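Old Yellow Enzyme (Pichia, PDB 6AGZ) catalyses the asymmetric reduction of enone compounds as a flavoprotein oxidoreductase of the Old Yellow Enzyme family, carrying FMN in a TIM barrel. Local coordinates at residues A[132-137]-A[203-208]; A[211-216]-A[259-264]; A[347-352]-A[360-365]. All coordinates share one frame; numbering follows the deposited sequence.

Contact 1: A[132-137]-A[203-208]; sequences APSALY and NKRTDK
Two polar bonds join Pro133 and Ser134 to the 203-208 loop, each pairing a side chain with backbone. Ser134 OG accepts from Lys204 N at 2.8 Å; its hydroxyl lies beside its own backbone N (chi1 -61°), and this rotation presents it to the 203-208 loop. In the second bond Arg205 NH1 donates to Pro133 O over 2.8 Å. The nitrogen lies in the carbonyl plane on a lone pair of that oxygen, with a C=O...N angle of 135°, while the oxygen is tilted somewhat from the guanidinium plane. Arg205 NH1 also donates to the carbonyl of Met156, the residue just after strand 153-155, whose backbone is hydrogen-bonded to Ala132.

Charge enters through Asp207, held within its own segment. Arg205 grips it side-on, NE facing OD1 at 3.3 Å and NH2 facing OD2 at 2.9 Å. A bend at chi3 (73°) turns the guanidinium so that NE and NH2 serve this carboxylate while NH1 points to Pro133. Such a two-pronged grip should restrict rotation of the guanidinium, so Asp207 probably limits how far NH1 can swing away from Pro133 O.

Apolar contact is slighter. Leu136 CD1 rests on Lys204 CG at 3.6 Å, the two side chains crossing at about a right angle, while the lysine's amino group runs off to Thr200 O. Pro133 CB lies 4.1 Å from Arg205 CD.

The bend of the 203-208 loop is an Asx turn: Asn203 OD1 accepts from Arg205 N at 2.9 Å, and its ND2 binds Phe197 O and Tyr209 O. In TIM-barrel terms the contact joins the excursions that follow two adjacent barrel strands, 106-112 and 183-187.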
ATOM      1  N   ALA A 132      -5.711 -26.218  -8.122  1.00 16.22           N
ATOM      2  CA  ALA A 132      -4.946 -25.010  -7.842  1.00 15.82           C
ATOM      3  C   ALA A 132      -5.175 -24.030  -8.993  1.00 16.55           C
ATOM      4  O   ALA A 132      -5.658 -24.432 -10.058  1.00 16.74           O
ATOM      5  CB  ALA A 132      -3.447 -25.321  -7.687  1.00 16.07           C
ATOM      6  N   PRO A 133      -4.856 -22.743  -8.801  1.00 15.40           N
ATOM      7  CA  PRO A 133      -4.948 -21.810  -9.937  1.00 15.49           C
ATOM      8  C   PRO A 133      -4.064 -22.211 -11.104  1.00 15.69           C
ATOM      9  O   PRO A 133      -4.499 -22.145 -12.261  1.00 16.53           O
ATOM     10  CB  PRO A 133      -4.518 -20.466  -9.326  1.00 13.87           C
ATOM     11  CG  PRO A 133      -3.781 -20.824  -8.076  1.00 13.96           C
ATOM     12  CD  PRO A 133      -4.466 -22.051  -7.561  1.00 14.09           C
ATOM     13  N   SER A 134      -2.833 -22.634 -10.831  1.00 15.90           N
ATOM     14  CA  SER A 134      -1.929 -23.137 -11.852  1.00 19.07           C
ATOM     15  C   SER A 134      -1.348 -24.465 -11.391  1.00 19.03           C
ATOM     16  O   SER A 134      -1.292 -24.761 -10.195  1.00 18.96           O
ATOM     17  CB  SER A 134      -0.806 -22.137 -12.156  1.00 21.22           C
ATOM     18  OG  SER A 134      -1.332 -20.911 -12.633  1.00 22.24           O
ATOM     19  N   ALA A 135      -0.907 -25.269 -12.360  1.00 19.08           N
ATOM     20  CA  ALA A 135      -0.378 -26.605 -12.083  1.00 19.53           C
ATOM     21  C   ALA A 135       1.039 -26.483 -11.522  1.00 19.23           C
ATOM     22  O   ALA A 135       2.041 -26.793 -12.171  1.00 21.13           O
ATOM     23  CB  ALA A 135      -0.415 -27.466 -13.338  1.00 20.54           C
ATOM     24  N   LEU A 136       1.107 -26.022 -10.275  1.00 17.05           N
ATOM     25  CA  LEU A 136       2.367 -25.802  -9.583  1.00 16.29           C
ATOM     26  C   LEU A 136       2.238 -26.271  -8.142  1.00 15.94           C
ATOM     27  O   LEU A 136       1.183 -26.112  -7.523  1.00 14.15           O
ATOM     28  CB  LEU A 136       2.774 -24.322  -9.611  1.00 16.97           C
ATOM     29  CG  LEU A 136       2.933 -23.648 -10.974  1.00 17.60           C
ATOM     30  CD1 LEU A 136       3.167 -22.159 -10.796  1.00 16.87           C
ATOM     31  CD2 LEU A 136       4.071 -24.280 -11.763  1.00 18.65           C
ATOM     32  N   TYR A 137       3.312 -26.853  -7.620  1.00 16.08           N
ATOM     33  CA  TYR A 137       3.383 -27.269  -6.229  1.00 15.76           C
ATOM     34  C   TYR A 137       4.153 -26.232  -5.422  1.00 15.00           C
ATOM     35  O   TYR A 137       4.995 -25.508  -5.956  1.00 15.92           O
ATOM     36  CB  TYR A 137       4.059 -28.636  -6.100  1.00 13.67           C
ATOM     37  CG  TYR A 137       3.403 -29.730  -6.913  1.00 13.89           C
ATOM     38  CD1 TYR A 137       2.360 -30.481  -6.388  1.00 13.79           C
ATOM     39  CD2 TYR A 137       3.830 -30.014  -8.204  1.00 14.29           C
ATOM     40  CE1 TYR A 137       1.759 -31.482  -7.125  1.00 14.90           C
ATOM     41  CE2 TYR A 137       3.234 -31.014  -8.950  1.00 15.78           C
ATOM     42  CZ  TYR A 137       2.200 -31.746  -8.405  1.00 16.07           C
ATOM     43  OH  TYR A 137       1.602 -32.743  -9.144  1.00 16.46           O
ATOM     44  N   ASN A 203      -0.025 -18.192  -9.111  1.00 15.44           N
ATOM     45  CA  ASN A 203      -0.997 -17.931 -10.169  1.00 16.36           C
ATOM     46  C   ASN A 203      -0.260 -17.498 -11.433  1.00 16.79           C
ATOM     47  O   ASN A 203       0.216 -16.361 -11.523  1.00 17.32           O
ATOM     48  CB  ASN A 203      -2.002 -16.867  -9.725  1.00 15.64           C
ATOM     49  CG  ASN A 203      -3.168 -16.721 -10.689  1.00 15.03           C
ATOM     50  OD1 ASN A 203      -3.114 -17.184 -11.826  1.00 14.80           O
ATOM     51  ND2 ASN A 203      -4.234 -16.071 -10.231  1.00 12.18           N
ATOM     52  N   LYS A 204      -0.181 -18.403 -12.409  1.00 16.91           N
ATOM     53  CA  LYS A 204       0.344 -18.093 -13.731  1.00 18.94           C
ATOM     54  C   LYS A 204      -0.752 -18.040 -14.788  1.00 17.89           C
ATOM     55  O   LYS A 204      -0.446 -18.065 -15.984  1.00 17.56           O
ATOM     56  CB  LYS A 204       1.405 -19.116 -14.144  1.00 20.31           C
ATOM     57  CG  LYS A 204       2.417 -19.451 -13.066  1.00 22.23           C
ATOM     58  CD  LYS A 204       3.243 -18.243 -12.663  1.00 24.62           C
ATOM     59  CE  LYS A 204       4.238 -18.610 -11.574  1.00 25.90           C
ATOM     60  NZ  LYS A 204       4.937 -17.416 -11.026  1.00 25.36           N
ATOM     61  N   ARG A 205      -2.018 -17.982 -14.375  1.00 16.27           N
ATOM     62  CA  ARG A 205      -3.124 -18.034 -15.321  1.00 16.83           C
ATOM     63  C   ARG A 205      -3.088 -16.840 -16.267  1.00 18.12           C
ATOM     64  O   ARG A 205      -2.648 -15.744 -15.910  1.00 16.74           O
ATOM     65  CB  ARG A 205      -4.462 -18.067 -14.578  1.00 16.03           C
ATOM     66  CG  ARG A 205      -4.635 -19.263 -13.657  1.00 16.64           C
ATOM     67  CD  ARG A 205      -5.980 -19.228 -12.948  1.00 16.87           C
ATOM     68  NE  ARG A 205      -7.082 -19.550 -13.850  1.00 16.20           N
ATOM     69  CZ  ARG A 205      -7.546 -20.779 -14.049  1.00 16.70           C
ATOM     70  NH1 ARG A 205      -7.006 -21.804 -13.404  1.00 16.32           N
ATOM     71  NH2 ARG A 205      -8.552 -20.983 -14.890  1.00 16.77           N
ATOM     72  N   THR A 206      -3.562 -17.066 -17.491  1.00 20.77           N
ATOM     73  CA  THR A 206      -3.618 -16.031 -18.514  1.00 22.01           C
ATOM     74  C   THR A 206      -5.046 -15.661 -18.893  1.00 21.87           C
ATOM     75  O   THR A 206      -5.246 -14.883 -19.832  1.00 22.24           O
ATOM     76  CB  THR A 206      -2.836 -16.469 -19.755  1.00 22.33           C
ATOM     77  OG1 THR A 206      -3.306 -17.750 -20.192  1.00 23.93           O
ATOM     78  CG2 THR A 206      -1.348 -16.556 -19.441  1.00 22.24           C
ATOM     79  N   ASP A 207      -6.042 -16.199 -18.193  1.00 21.12           N
ATOM     80  CA  ASP A 207      -7.417 -15.753 -18.353  1.00 22.15           C
ATOM     81  C   ASP A 207      -7.681 -14.618 -17.362  1.00 22.18           C
ATOM     82  O   ASP A 207      -6.755 -14.052 -16.776  1.00 22.87           O
ATOM     83  CB  ASP A 207      -8.394 -16.921 -18.200  1.00 21.12           C
ATOM     84  CG  ASP A 207      -8.302 -17.611 -16.844  1.00 20.05           C
ATOM     85  OD1 ASP A 207      -7.657 -17.075 -15.918  1.00 19.50           O
ATOM     86  OD2 ASP A 207      -8.895 -18.701 -16.705  1.00 20.07           O
ATOM     87  N   LYS A 208      -8.951 -14.266 -17.168  1.00 20.89           N
ATOM     88  CA  LYS A 208      -9.278 -13.127 -16.316  1.00 20.55           C
ATOM     89  C   LYS A 208      -9.069 -13.397 -14.828  1.00 18.81           C
ATOM     90  O   LYS A 208      -9.346 -12.505 -14.019  1.00 17.38           O
ATOM     91  CB  LYS A 208     -10.722 -12.685 -16.561  1.00 22.33           C
ATOM     92  CG  LYS A 208     -11.774 -13.661 -16.071  1.00 24.71           C
ATOM     93  CD  LYS A 208     -13.146 -13.005 -16.071  1.00 25.87           C
ATOM     94  CE  LYS A 208     -14.236 -13.973 -15.644  1.00 26.91           C
ATOM     95  NZ  LYS A 208     -15.561 -13.293 -15.566  1.00 27.60           N
TER

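Contact 2: A[211-216]-A[259-264]; sequences GSIENR and IAQFGY
Gln261 OE1 is gripped by two nitrogens of Arg216: NE donates to it at 2.7 Å and 159°, and NH1 adds a weak bond at 3.2 Å. The oxygen lies at the guanidinium edge, in its plane, yet the amide is turned sharply, its plane 81° from that of the guanidinium. Ser212 O sits over one face of the same group, 3.3 Å above its plane, which probably adds some electrostatic stabilisation to the buried arginine.

The other end of the amide is also used. Gln261 NE2 donates to Ile213 O at 2.9 Å, a carbonyl in the first turn of helix 213-216. With both ends engaged, the amide's orientation is defined. The glutamine starts out with CG anti to the backbone N (chi1 -179°) and bends at chi2, which carries the amide across to the short helix.

Apolar packing fills in around this polar pair. Ile213 CG2 meets Tyr264 CB at 3.6 Å, the two side chains running antiparallel alongside each other, and Ile213 CD1 approaches Ala260 CB. Glu214 CG lies 3.6 Å from Tyr264 OH, its chain crossing the tyrosine at about a right angle. A water at the ring's edge links Tyr264 OH (2.6 Å) to Glu214 O (2.8 Å).

Ser212 N-caps the short helix, its side chain accepting from Asn215 N. Glu214 OE2 turns to the second subunit, bonding Ile213 N there, and the same bond is made in return, so the contact is part of the subunit interface. Within the chain, it sets helix 213-216, in the connection after barrel strand 183-187, against helix 258-274, which follows the adjacent strand 236-240; Ile198 of helix 193-198 touches Gln261.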
ATOM      1  N   GLY A 211      -2.763 -12.789 -14.106  1.00 15.66           N
ATOM      2  CA  GLY A 211      -2.041 -11.889 -14.980  1.00 17.23           C
ATOM      3  C   GLY A 211      -2.086 -10.425 -14.601  1.00 17.61           C
ATOM      4  O   GLY A 211      -1.440  -9.613 -15.274  1.00 17.95           O
ATOM      5  N   SER A 212      -2.823 -10.058 -13.557  1.00 17.30           N
ATOM      6  CA  SER A 212      -2.829  -8.682 -13.077  1.00 15.41           C
ATOM      7  C   SER A 212      -3.319  -8.682 -11.638  1.00 15.71           C
ATOM      8  O   SER A 212      -3.768  -9.704 -11.113  1.00 17.30           O
ATOM      9  CB  SER A 212      -3.702  -7.778 -13.956  1.00 14.79           C
ATOM     10  OG  SER A 212      -5.079  -8.038 -13.754  1.00 13.49           O
ATOM     11  N   ILE A 213      -3.219  -7.513 -11.001  1.00 16.13           N
ATOM     12  CA  ILE A 213      -3.719  -7.373  -9.637  1.00 15.83           C
ATOM     13  C   ILE A 213      -5.224  -7.597  -9.600  1.00 15.11           C
ATOM     14  O   ILE A 213      -5.737  -8.361  -8.774  1.00 15.44           O
ATOM     15  CB  ILE A 213      -3.341  -5.996  -9.067  1.00 16.10           C
ATOM     16  CG1 ILE A 213      -1.822  -5.843  -9.003  1.00 16.25           C
ATOM     17  CG2 ILE A 213      -3.954  -5.806  -7.694  1.00 15.68           C
ATOM     18  CD1 ILE A 213      -1.376  -4.467  -8.582  1.00 18.03           C
ATOM     19  N   GLU A 214      -5.953  -6.931 -10.498  1.00 13.99           N
ATOM     20  CA  GLU A 214      -7.401  -7.103 -10.559  1.00 13.51           C
ATOM     21  C   GLU A 214      -7.773  -8.553 -10.850  1.00 13.25           C
ATOM     22  O   GLU A 214      -8.726  -9.086 -10.270  1.00 13.29           O
ATOM     23  CB  GLU A 214      -7.998  -6.176 -11.620  1.00 13.89           C
ATOM     24  CG  GLU A 214      -7.818  -4.686 -11.347  1.00 14.87           C
ATOM     25  CD  GLU A 214      -6.443  -4.164 -11.731  1.00 15.85           C
ATOM     26  OE1 GLU A 214      -5.599  -4.965 -12.186  1.00 15.38           O
ATOM     27  OE2 GLU A 214      -6.209  -2.946 -11.584  1.00 14.57           O
ATOM     28  N   ASN A 215      -7.027  -9.208 -11.742  1.00 14.18           N
ATOM     29  CA  ASN A 215      -7.352 -10.581 -12.115  1.00 14.22           C
ATOM     30  C   ASN A 215      -7.022 -11.560 -10.995  1.00 12.84           C
ATOM     31  O   ASN A 215      -7.778 -12.508 -10.752  1.00 13.50           O
ATOM     32  CB  ASN A 215      -6.614 -10.961 -13.397  1.00 14.61           C
ATOM     33  CG  ASN A 215      -7.179 -10.266 -14.619  1.00 16.60           C
ATOM     34  OD1 ASN A 215      -8.066  -9.418 -14.510  1.00 16.25           O
ATOM     35  ND2 ASN A 215      -6.667 -10.620 -15.791  1.00 17.14           N
ATOM     36  N   ARG A 216      -5.894 -11.359 -10.309  1.00 13.37           N
ATOM     37  CA  ARG A 216      -5.521 -12.271  -9.231  1.00 15.26           C
ATOM     38  C   ARG A 216      -6.464 -12.156  -8.041  1.00 16.00           C
ATOM     39  O   ARG A 216      -6.694 -13.145  -7.337  1.00 16.35           O
ATOM     40  CB  ARG A 216      -4.079 -12.014  -8.793  1.00 15.34           C
ATOM     41  CG  ARG A 216      -3.035 -12.569  -9.746  1.00 16.12           C
ATOM     42  CD  ARG A 216      -1.631 -12.389  -9.195  1.00 14.86           C
ATOM     43  NE  ARG A 216      -1.259 -10.983  -9.089  1.00 15.15           N
ATOM     44  CZ  ARG A 216      -0.642 -10.302 -10.050  1.00 15.55           C
ATOM     45  NH1 ARG A 216      -0.339  -9.023  -9.870  1.00 14.28           N
ATOM     46  NH2 ARG A 216      -0.326 -10.902 -11.188  1.00 14.79           N
ATOM     47  N   ILE A 259       1.738  -4.908  -0.862  1.00 15.75           N
ATOM     48  CA  ILE A 259       1.048  -3.664  -0.531  1.00 14.11           C
ATOM     49  C   ILE A 259       0.171  -3.218  -1.694  1.00 15.59           C
ATOM     50  O   ILE A 259      -0.914  -2.658  -1.488  1.00 17.17           O
ATOM     51  CB  ILE A 259       2.071  -2.584  -0.120  1.00 13.30           C
ATOM     52  CG1 ILE A 259       2.678  -2.928   1.243  1.00 12.66           C
ATOM     53  CG2 ILE A 259       1.430  -1.206  -0.079  1.00 11.26           C
ATOM     54  CD1 ILE A 259       3.730  -1.946   1.717  1.00 10.77           C
ATOM     55  N   ALA A 260       0.605  -3.479  -2.928  1.00 14.89           N
ATOM     56  CA  ALA A 260      -0.194  -3.129  -4.099  1.00 13.53           C
ATOM     57  C   ALA A 260      -1.345  -4.106  -4.307  1.00 13.93           C
ATOM     58  O   ALA A 260      -2.494  -3.694  -4.492  1.00 14.44           O
ATOM     59  CB  ALA A 260       0.694  -3.085  -5.344  1.00 13.18           C
ATOM     60  N   GLN A 261      -1.045  -5.404  -4.298  1.00 15.93           N
ATOM     61  CA  GLN A 261      -2.065  -6.427  -4.521  1.00 15.29           C
ATOM     62  C   GLN A 261      -3.131  -6.388  -3.429  1.00 15.54           C
ATOM     63  O   GLN A 261      -4.317  -6.135  -3.691  1.00 18.12           O
ATOM     64  CB  GLN A 261      -1.384  -7.797  -4.577  1.00 14.13           C
ATOM     65  CG  GLN A 261      -2.299  -8.974  -4.827  1.00 14.69           C
ATOM     66  CD  GLN A 261      -2.832  -9.020  -6.243  1.00 15.66           C
ATOM     67  OE1 GLN A 261      -2.083  -9.238  -7.196  1.00 16.43           O
ATOM     68  NE2 GLN A 261      -4.136  -8.833  -6.386  1.00 17.21           N
ATOM     69  N   PHE A 262      -2.713  -6.620  -2.184  1.00 15.00           N
ATOM     70  CA  PHE A 262      -3.650  -6.599  -1.069  1.00 12.20           C
ATOM     71  C   PHE A 262      -4.147  -5.191  -0.779  1.00 10.76           C
ATOM     72  O   PHE A 262      -5.240  -5.025  -0.230  1.00 12.18           O
ATOM     73  CB  PHE A 262      -2.998  -7.212   0.167  1.00 13.76           C
ATOM     74  CG  PHE A 262      -2.633  -8.658  -0.002  1.00 16.22           C
ATOM     75  CD1 PHE A 262      -3.502  -9.654   0.408  1.00 18.84           C
ATOM     76  CD2 PHE A 262      -1.430  -9.021  -0.587  1.00 16.11           C
ATOM     77  CE1 PHE A 262      -3.174 -10.988   0.247  1.00 18.80           C
ATOM     78  CE2 PHE A 262      -1.097 -10.353  -0.750  1.00 16.86           C
ATOM     79  CZ  PHE A 262      -1.970 -11.336  -0.332  1.00 17.05           C
ATOM     80  N   GLY A 263      -3.362  -4.170  -1.127  1.00 10.78           N
ATOM     81  CA  GLY A 263      -3.879  -2.812  -1.080  1.00  8.73           C
ATOM     82  C   GLY A 263      -5.080  -2.633  -1.987  1.00 10.87           C
ATOM     83  O   GLY A 263      -6.064  -1.984  -1.616  1.00 12.95           O
ATOM     84  N   TYR A 264      -5.023  -3.219  -3.186  1.00 11.35           N
ATOM     85  CA  TYR A 264      -6.173  -3.185  -4.083  1.00 10.16           C
ATOM     86  C   TYR A 264      -7.337  -3.986  -3.516  1.00 10.70           C
ATOM     87  O   TYR A 264      -8.493  -3.558  -3.616  1.00 10.15           O
ATOM     88  CB  TYR A 264      -5.786  -3.708  -5.465  1.00 11.02           C
ATOM     89  CG  TYR A 264      -6.974  -4.040  -6.346  1.00 11.58           C
ATOM     90  CD1 TYR A 264      -7.630  -3.050  -7.067  1.00 12.16           C
ATOM     91  CD2 TYR A 264      -7.438  -5.345  -6.458  1.00 11.55           C
ATOM     92  CE1 TYR A 264      -8.716  -3.350  -7.870  1.00 12.12           C
ATOM     93  CE2 TYR A 264      -8.522  -5.654  -7.255  1.00 11.42           C
ATOM     94  CZ  TYR A 264      -9.157  -4.655  -7.960  1.00 10.92           C
ATOM     95  OH  TYR A 264     -10.236  -4.963  -8.755  1.00 12.60           O
TER
HETATM   96  O   HOH W   1     -10.731  -7.501  -9.175  1.00 19.74           O

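Contact 3: A[347-352]-A[360-365]; sequences TSNPDL and LPLTPY
The backbones come closest at Ser348 and Tyr365, 5.0 Å between CA atoms, just before a type I beta turn from Asn349 to Leu352. Ser348 supplies the polar link: its OG donates to Thr363 O at 2.9 Å, arriving from above the carbonyl plane, 42° out of it, and so not along a lone pair. The hydroxyl stands between the backbone N and the carbonyl carbon (chi1 60°), a rotation that also sets OG 3.5 Å from Tyr365 CB.

In the fold, 347-352 leaves the short helix 344-348 that follows the last barrel strand, 338-341, and leads into helix 352-358. Helix 344-348 is consistent with the additional short helix seen after the eighth strand in many phosphate-binding TIM barrels. After helix 352-358 the chain returns as 360-365, alongside Ser348 and Asn349.

Asn349 lays its amide against the Thr363 backbone, with Asn349 CG 3.6 Å from Thr363 N and 3.8 Å from Thr363 O. With an alanine here the amide would be gone, and Thr363 N would probably face a gap instead of a polar neighbour. Beside it, a water bridges the two segments, lying 2.8 Å from Ser348 O and 2.8 Å from Thr363 OG1. That threonine hydroxyl is also bonded to Arg355, whose NH1 also donates to Pro361 O. The apolar part is one leucine pair: Leu352 CD1 approaches Leu362 CG at 3.9 Å, the two side chains meeting at a slant, with Tyr345 and Leu320 also touching Leu362.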
ATOM      1  N   THR A 347      -5.953 -21.833  23.325  1.00 15.12           N
ATOM      2  CA  THR A 347      -6.015 -23.292  23.315  1.00 14.98           C
ATOM      3  C   THR A 347      -5.743 -23.868  24.699  1.00 14.66           C
ATOM      4  O   THR A 347      -6.369 -24.857  25.101  1.00 13.85           O
ATOM      5  CB  THR A 347      -5.020 -23.857  22.302  1.00 15.38           C
ATOM      6  OG1 THR A 347      -3.682 -23.550  22.716  1.00 15.35           O
ATOM      7  CG2 THR A 347      -5.268 -23.265  20.921  1.00 13.15           C
ATOM      8  N   SER A 348      -4.812 -23.271  25.442  1.00 14.94           N
ATOM      9  CA  SER A 348      -4.413 -23.774  26.749  1.00 15.66           C
ATOM     10  C   SER A 348      -5.079 -23.030  27.899  1.00 16.16           C
ATOM     11  O   SER A 348      -4.861 -23.388  29.062  1.00 15.79           O
ATOM     12  CB  SER A 348      -2.892 -23.698  26.899  1.00 16.81           C
ATOM     13  OG  SER A 348      -2.430 -22.363  26.788  1.00 17.83           O
ATOM     14  N   ASN A 349      -5.881 -22.008  27.606  1.00 15.87           N
ATOM     15  CA  ASN A 349      -6.579 -21.223  28.621  1.00 17.17           C
ATOM     16  C   ASN A 349      -8.039 -21.105  28.217  1.00 18.42           C
ATOM     17  O   ASN A 349      -8.425 -20.155  27.519  1.00 13.41           O
ATOM     18  CB  ASN A 349      -5.943 -19.845  28.794  1.00 17.26           C
ATOM     19  CG  ASN A 349      -4.497 -19.921  29.245  1.00 18.74           C
ATOM     20  OD1 ASN A 349      -3.582 -20.088  28.436  1.00 17.93           O
ATOM     21  ND2 ASN A 349      -4.288 -19.795  30.549  1.00 15.04           N
ATOM     22  N   PRO A 350      -8.885 -22.056  28.626  1.00 17.88           N
ATOM     23  CA  PRO A 350     -10.314 -21.952  28.298  1.00 18.15           C
ATOM     24  C   PRO A 350     -10.988 -20.750  28.931  1.00 18.66           C
ATOM     25  O   PRO A 350     -11.997 -20.271  28.398  1.00 19.65           O
ATOM     26  CB  PRO A 350     -10.897 -23.272  28.825  1.00 19.20           C
ATOM     27  CG  PRO A 350      -9.949 -23.709  29.885  1.00 19.89           C
ATOM     28  CD  PRO A 350      -8.586 -23.262  29.416  1.00 18.45           C
ATOM     29  N   ASP A 351     -10.465 -20.247  30.050  1.00 17.33           N
ATOM     30  CA  ASP A 351     -10.979 -19.046  30.695  1.00 14.81           C
ATOM     31  C   ASP A 351     -10.093 -17.830  30.437  1.00 17.01           C
ATOM     32  O   ASP A 351      -9.951 -16.967  31.308  1.00 17.23           O
ATOM     33  CB  ASP A 351     -11.140 -19.288  32.197  1.00 15.52           C
ATOM     34  CG  ASP A 351      -9.850 -19.727  32.857  1.00 19.11           C
ATOM     35  OD1 ASP A 351      -8.927 -20.151  32.130  1.00 18.50           O
ATOM     36  OD2 ASP A 351      -9.756 -19.649  34.100  1.00 16.45           O
ATOM     37  N   LEU A 352      -9.493 -17.752  29.251  1.00 16.48           N
ATOM     38  CA  LEU A 352      -8.614 -16.635  28.912  1.00 14.65           C
ATOM     39  C   LEU A 352      -9.261 -15.261  29.061  1.00 14.83           C
ATOM     40  O   LEU A 352      -8.565 -14.336  29.518  1.00 17.80           O
ATOM     41  CB  LEU A 352      -8.080 -16.818  27.481  1.00 14.54           C
ATOM     42  CG  LEU A 352      -7.084 -15.761  26.992  1.00 14.60           C
ATOM     43  CD1 LEU A 352      -5.769 -15.893  27.745  1.00 13.74           C
ATOM     44  CD2 LEU A 352      -6.856 -15.859  25.490  1.00 14.38           C
ATOM     45  N   LEU A 360      -4.488 -12.387  35.507  1.00 22.59           N
ATOM     46  CA  LEU A 360      -4.040 -13.614  36.151  1.00 22.22           C
ATOM     47  C   LEU A 360      -3.119 -14.402  35.225  1.00 22.11           C
ATOM     48  O   LEU A 360      -3.317 -14.394  34.009  1.00 20.84           O
ATOM     49  CB  LEU A 360      -5.237 -14.474  36.553  1.00 22.39           C
ATOM     50  CG  LEU A 360      -6.307 -13.744  37.378  1.00 23.05           C
ATOM     51  CD1 LEU A 360      -7.637 -14.495  37.383  1.00 22.67           C
ATOM     52  CD2 LEU A 360      -5.833 -13.489  38.810  1.00 19.82           C
ATOM     53  N   PRO A 361      -2.113 -15.080  35.782  1.00 23.12           N
ATOM     54  CA  PRO A 361      -1.120 -15.755  34.937  1.00 23.98           C
ATOM     55  C   PRO A 361      -1.751 -16.796  34.024  1.00 24.58           C
ATOM     56  O   PRO A 361      -2.725 -17.465  34.376  1.00 23.45           O
ATOM     57  CB  PRO A 361      -0.167 -16.403  35.950  1.00 24.20           C
ATOM     58  CG  PRO A 361      -0.937 -16.456  37.230  1.00 24.16           C
ATOM     59  CD  PRO A 361      -1.808 -15.240  37.213  1.00 25.10           C
ATOM     60  N   LEU A 362      -1.171 -16.925  32.834  1.00 24.11           N
ATOM     61  CA  LEU A 362      -1.679 -17.800  31.791  1.00 22.16           C
ATOM     62  C   LEU A 362      -0.959 -19.143  31.817  1.00 21.94           C
ATOM     63  O   LEU A 362       0.222 -19.234  32.164  1.00 22.65           O
ATOM     64  CB  LEU A 362      -1.512 -17.154  30.411  1.00 21.41           C
ATOM     65  CG  LEU A 362      -2.545 -16.147  29.888  1.00 22.43           C
ATOM     66  CD1 LEU A 362      -2.930 -15.108  30.928  1.00 24.64           C
ATOM     67  CD2 LEU A 362      -2.013 -15.461  28.637  1.00 20.98           C
ATOM     68  N   THR A 363      -1.688 -20.184  31.444  1.00 20.35           N
ATOM     69  CA  THR A 363      -1.109 -21.508  31.279  1.00 20.52           C
ATOM     70  C   THR A 363      -0.355 -21.573  29.955  1.00 20.23           C
ATOM     71  O   THR A 363      -0.912 -21.204  28.916  1.00 20.68           O
ATOM     72  CB  THR A 363      -2.197 -22.580  31.304  1.00 20.39           C
ATOM     73  OG1 THR A 363      -2.927 -22.495  32.535  1.00 19.04           O
ATOM     74  CG2 THR A 363      -1.585 -23.969  31.171  1.00 21.92           C
ATOM     75  N   PRO A 364       0.902 -22.012  29.956  1.00 21.09           N
ATOM     76  CA  PRO A 364       1.638 -22.137  28.692  1.00 20.01           C
ATOM     77  C   PRO A 364       0.943 -23.100  27.742  1.00 19.81           C
ATOM     78  O   PRO A 364       0.396 -24.125  28.157  1.00 17.77           O
ATOM     79  CB  PRO A 364       3.007 -22.668  29.131  1.00 20.00           C
ATOM     80  CG  PRO A 364       3.136 -22.247  30.564  1.00 21.03           C
ATOM     81  CD  PRO A 364       1.746 -22.310  31.125  1.00 21.48           C
ATOM     82  N   TYR A 365       0.956 -22.756  26.458  1.00 19.87           N
ATOM     83  CA  TYR A 365       0.383 -23.645  25.461  1.00 20.41           C
ATOM     84  C   TYR A 365       1.391 -24.722  25.070  1.00 20.42           C
ATOM     85  O   TYR A 365       2.600 -24.584  25.268  1.00 19.71           O
ATOM     86  CB  TYR A 365      -0.077 -22.861  24.229  1.00 21.56           C
ATOM     87  CG  TYR A 365       0.992 -22.017  23.569  1.00 22.28           C
ATOM     88  CD1 TYR A 365       1.880 -22.573  22.657  1.00 22.85           C
ATOM     89  CD2 TYR A 365       1.098 -20.658  23.841  1.00 22.13           C
ATOM     90  CE1 TYR A 365       2.853 -21.805  22.046  1.00 22.95           C
ATOM     91  CE2 TYR A 365       2.067 -19.881  23.233  1.00 22.02           C
ATOM     92  CZ  TYR A 365       2.942 -20.460  22.337  1.00 23.74           C
ATOM     93  OH  TYR A 365       3.908 -19.693  21.728  1.00 25.63           O
TER
HETATM   94  O   HOH W   2      -5.119 -24.049  31.779  1.00 21.75           O

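Contacts 1 and 2 are neighbours, their centres 15 Å apart, and they share one connection: 203-208 runs on into 211-216. They touch directly, Lys208 O lying 3.2 Å from Asn215 CG and Asn203 ND2 lying 3.7 Å from Arg216 CG. Together they tie the excursions after three successive barrel strands, 106-112, 183-187 and 236-240, and contact 2 also reaches the second subunit. Contact 3 stands on the opposite side of the chain's centre, its centre about 42 Å from that of contact 1 and 39 Å from that of contact 2. It borders the cofactor site: the side chain of Thr347 is about 6 Å from the bound FMN.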